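Local coordinates for protein SAM-dependent methyltransferase (Thiobacillus denitrificans, PDB 5EPE) that binds S-adenosyl-L-homocysteine and probably acts as a methyltransferase that uses S-adenosylmethionine as methyl donor, at residues E196-W200 / E226-Y230. Numbering follows the deposited sequence.
Sequences EAAKW and EPERY
Pro227 meets a face of the Trp200 indole by CH-pi contact where two antiparallel helices, 189-209 and 216-237, pack as a helical hairpin inserted between strands 179-186 and 238-247 of the Rossmann-like sheet of this methyltransferase. The axes of the two short segments approach to 10.6 Å at 170°, with the Trp200 indole between them. Pro227 CG sits over the centre of the six-membered ring of Trp200, 3.8 Å from its centroid, while Ala197 CA backs the opposite face. At the indole rim CZ2 approaches Tyr230 CD2 near the ring plane. Replacing Trp200 by an alanine would probably open a gap over Pro227 and leave the water now held by NE1 one partner short.

Followed outward, Glu196 starts with CB over one face of the Tyr230 ring, 4.0 Å from the centroid; CG stays on that ring, 3.6 Å from CD1. The chain then bends at chi2 (-69°), turning the carboxylate off the ring toward the polar seam. There OE1 takes Lys199 NZ from above the carboxylate plane and accepts from a water that also donates to Glu226 OE1 and accepts from Trp200 NE1. This water joins two carboxylates whose OE1 atoms lie 4.2 Å apart, a proximity the lysine and arginine probably offset. Arg229 grips Glu226 side-on through NE and NH1, its NH2 hydrogen-bonding Thr234 OG1; Tyr230 OH hydrogen-bonds Asp193 OD1. No direct hydrogen bond links the two segments: Glu196 OE2 reaches Arg229 through a second water, which donates to OE2 at 2.6 Å and accepts from NH1 at 2.7 Å.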
ATOM      1  N   GLU A 196       3.225  27.407  20.834  1.00 19.32           N
ATOM      2  CA  GLU A 196       2.611  27.980  19.661  1.00 20.37           C
ATOM      3  C   GLU A 196       1.322  28.706  19.965  1.00 19.71           C
ATOM      4  O   GLU A 196       1.141  29.859  19.548  1.00 19.89           O
ATOM      5  CB  GLU A 196       2.396  26.922  18.573  1.00 21.74           C
ATOM      6  CG  GLU A 196       3.725  26.388  18.030  1.00 23.63           C
ATOM      7  CD  GLU A 196       4.549  27.389  17.205  1.00 26.64           C
ATOM      8  OE1 GLU A 196       4.131  28.559  16.979  1.00 27.59           O
ATOM      9  OE2 GLU A 196       5.651  26.971  16.775  1.00 29.83           O
ATOM     10  N   ALA A 197       0.421  28.064  20.700  1.00 18.97           N
ATOM     11  CA  ALA A 197      -0.888  28.657  20.950  1.00 19.51           C
ATOM     12  C   ALA A 197      -0.878  29.917  21.747  1.00 19.86           C
ATOM     13  O   ALA A 197      -1.725  30.826  21.538  1.00 20.01           O
ATOM     14  CB  ALA A 197      -1.851  27.650  21.535  1.00 19.28           C
ATOM     15  N   ALA A 198       0.073  30.018  22.656  1.00 19.95           N
ATOM     16  CA  ALA A 198       0.201  31.240  23.446  1.00 21.02           C
ATOM     17  C   ALA A 198       0.521  32.424  22.583  1.00 21.62           C
ATOM     18  O   ALA A 198       0.201  33.549  22.959  1.00 22.39           O
ATOM     19  CB  ALA A 198       1.291  31.080  24.533  1.00 21.11           C
ATOM     20  N   LYS A 199       1.199  32.205  21.450  1.00 21.50           N
ATOM     21  CA  LYS A 199       1.489  33.312  20.538  1.00 22.26           C
ATOM     22  C   LYS A 199       0.219  33.909  19.968  1.00 22.63           C
ATOM     23  O   LYS A 199       0.163  35.099  19.718  1.00 22.37           O
ATOM     24  CB  LYS A 199       2.353  32.855  19.376  1.00 22.96           C
ATOM     25  CG  LYS A 199       3.716  32.301  19.761  1.00 23.68           C
ATOM     26  CD  LYS A 199       4.416  31.780  18.506  1.00 25.01           C
ATOM     27  CE  LYS A 199       5.734  31.116  18.842  1.00 26.02           C
ATOM     28  NZ  LYS A 199       6.289  30.628  17.546  1.00 27.38           N
ATOM     29  N   TRP A 200      -0.828  33.089  19.799  1.00 21.54           N
ATOM     30  CA  TRP A 200      -2.028  33.575  19.147  1.00 21.73           C
ATOM     31  C   TRP A 200      -2.758  34.589  20.031  1.00 22.04           C
ATOM     32  O   TRP A 200      -3.183  35.630  19.540  1.00 21.86           O
ATOM     33  CB  TRP A 200      -2.961  32.415  18.739  1.00 21.48           C
ATOM     34  CG  TRP A 200      -2.255  31.291  18.055  1.00 21.03           C
ATOM     35  CD1 TRP A 200      -1.133  31.345  17.286  1.00 21.21           C
ATOM     36  CD2 TRP A 200      -2.668  29.933  18.074  1.00 20.42           C
ATOM     37  NE1 TRP A 200      -0.775  30.083  16.873  1.00 21.03           N
ATOM     38  CE2 TRP A 200      -1.706  29.193  17.348  1.00 20.52           C
ATOM     39  CE3 TRP A 200      -3.755  29.270  18.647  1.00 19.91           C
ATOM     40  CZ2 TRP A 200      -1.792  27.837  17.189  1.00 19.53           C
ATOM     41  CZ3 TRP A 200      -3.857  27.902  18.468  1.00 19.68           C
ATOM     42  CH2 TRP A 200      -2.874  27.208  17.739  1.00 19.47           C
ATOM     43  N   GLU A 226      -2.004  30.722  11.315  1.00 33.54           N
ATOM     44  CA  GLU A 226      -1.163  29.898  12.145  1.00 32.91           C
ATOM     45  C   GLU A 226      -1.774  28.616  12.740  1.00 27.85           C
ATOM     46  O   GLU A 226      -1.052  27.644  12.781  1.00 27.12           O
ATOM     47  CB  GLU A 226      -0.456  30.714  13.241  1.00 35.30           C
ATOM     48  CG  GLU A 226       0.845  31.324  12.737  1.00 39.26           C
ATOM     49  CD  GLU A 226       1.893  30.255  12.439  1.00 43.04           C
ATOM     50  OE1 GLU A 226       2.169  29.358  13.305  1.00 46.06           O
ATOM     51  OE2 GLU A 226       2.424  30.286  11.305  1.00 44.51           O
ATOM     52  N   PRO A 227      -3.001  28.668  13.317  1.00 25.75           N
ATOM     53  CA  PRO A 227      -3.483  27.473  14.005  1.00 24.51           C
ATOM     54  C   PRO A 227      -3.511  26.286  13.026  1.00 23.87           C
ATOM     55  O   PRO A 227      -3.070  25.217  13.373  1.00 21.03           O
ATOM     56  CB  PRO A 227      -4.874  27.878  14.497  1.00 24.59           C
ATOM     57  CG  PRO A 227      -4.717  29.373  14.766  1.00 25.30           C
ATOM     58  CD  PRO A 227      -3.846  29.836  13.644  1.00 26.40           C
ATOM     59  N   GLU A 228      -4.025  26.523  11.820  1.00 24.84           N
ATOM     60  CA  GLU A 228      -4.132  25.417  10.828  1.00 26.16           C
ATOM     61  C   GLU A 228      -2.819  24.984  10.328  1.00 25.83           C
ATOM     62  O   GLU A 228      -2.630  23.771  10.200  1.00 25.06           O
ATOM     63  CB  GLU A 228      -4.999  25.802   9.618  1.00 28.84           C
ATOM     64  CG  GLU A 228      -6.429  25.826   9.970  1.00 27.92           C
ATOM     65  CD  GLU A 228      -7.188  26.726   9.009  1.00 29.96           C
ATOM     66  OE1 GLU A 228      -7.661  27.756   9.499  1.00 30.80           O
ATOM     67  OE2 GLU A 228      -7.358  26.399   7.791  1.00 32.43           O
ATOM     68  N   ARG A 229      -1.918  25.931  10.066  1.00 25.82           N
ATOM     69  CA  ARG A 229      -0.562  25.605   9.654  1.00 27.73           C
ATOM     70  C   ARG A 229       0.127  24.730  10.719  1.00 24.14           C
ATOM     71  O   ARG A 229       0.754  23.707  10.396  1.00 23.14           O
ATOM     72  CB  ARG A 229       0.322  26.865   9.449  1.00 31.45           C
ATOM     73  CG  ARG A 229       1.737  26.556   8.874  1.00 36.78           C
ATOM     74  CD  ARG A 229       2.989  27.387   9.309  1.00 40.14           C
ATOM     75  NE  ARG A 229       3.125  27.543  10.756  1.00 42.00           N
ATOM     76  CZ  ARG A 229       3.593  26.626  11.624  1.00 44.34           C
ATOM     77  NH1 ARG A 229       3.592  26.902  12.943  1.00 42.01           N
ATOM     78  NH2 ARG A 229       4.061  25.433  11.203  1.00 46.24           N
ATOM     79  N   TYR A 230       0.093  25.210  11.965  1.00 21.87           N
ATOM     80  CA  TYR A 230       0.676  24.498  13.103  1.00 19.71           C
ATOM     81  C   TYR A 230       0.099  23.062  13.218  1.00 18.28           C
ATOM     82  O   TYR A 230       0.841  22.100  13.341  1.00 17.34           O
ATOM     83  CB  TYR A 230       0.452  25.311  14.414  1.00 19.95           C
ATOM     84  CG  TYR A 230       0.689  24.497  15.618  1.00 19.64           C
ATOM     85  CD1 TYR A 230       1.978  24.103  15.947  1.00 19.81           C
ATOM     86  CD2 TYR A 230      -0.370  24.067  16.416  1.00 19.48           C
ATOM     87  CE1 TYR A 230       2.210  23.281  17.019  1.00 19.83           C
ATOM     88  CE2 TYR A 230      -0.148  23.277  17.522  1.00 18.88           C
ATOM     89  CZ  TYR A 230       1.154  22.897  17.848  1.00 19.13           C
ATOM     90  OH  TYR A 230       1.428  22.067  18.920  1.00 18.39           O
TER
HETATM   91  O   HOH W   1       1.905  29.723  16.104  1.00 32.94           O
HETATM   92  O   HOH W   2       5.454  25.752  14.462  1.00 41.90           O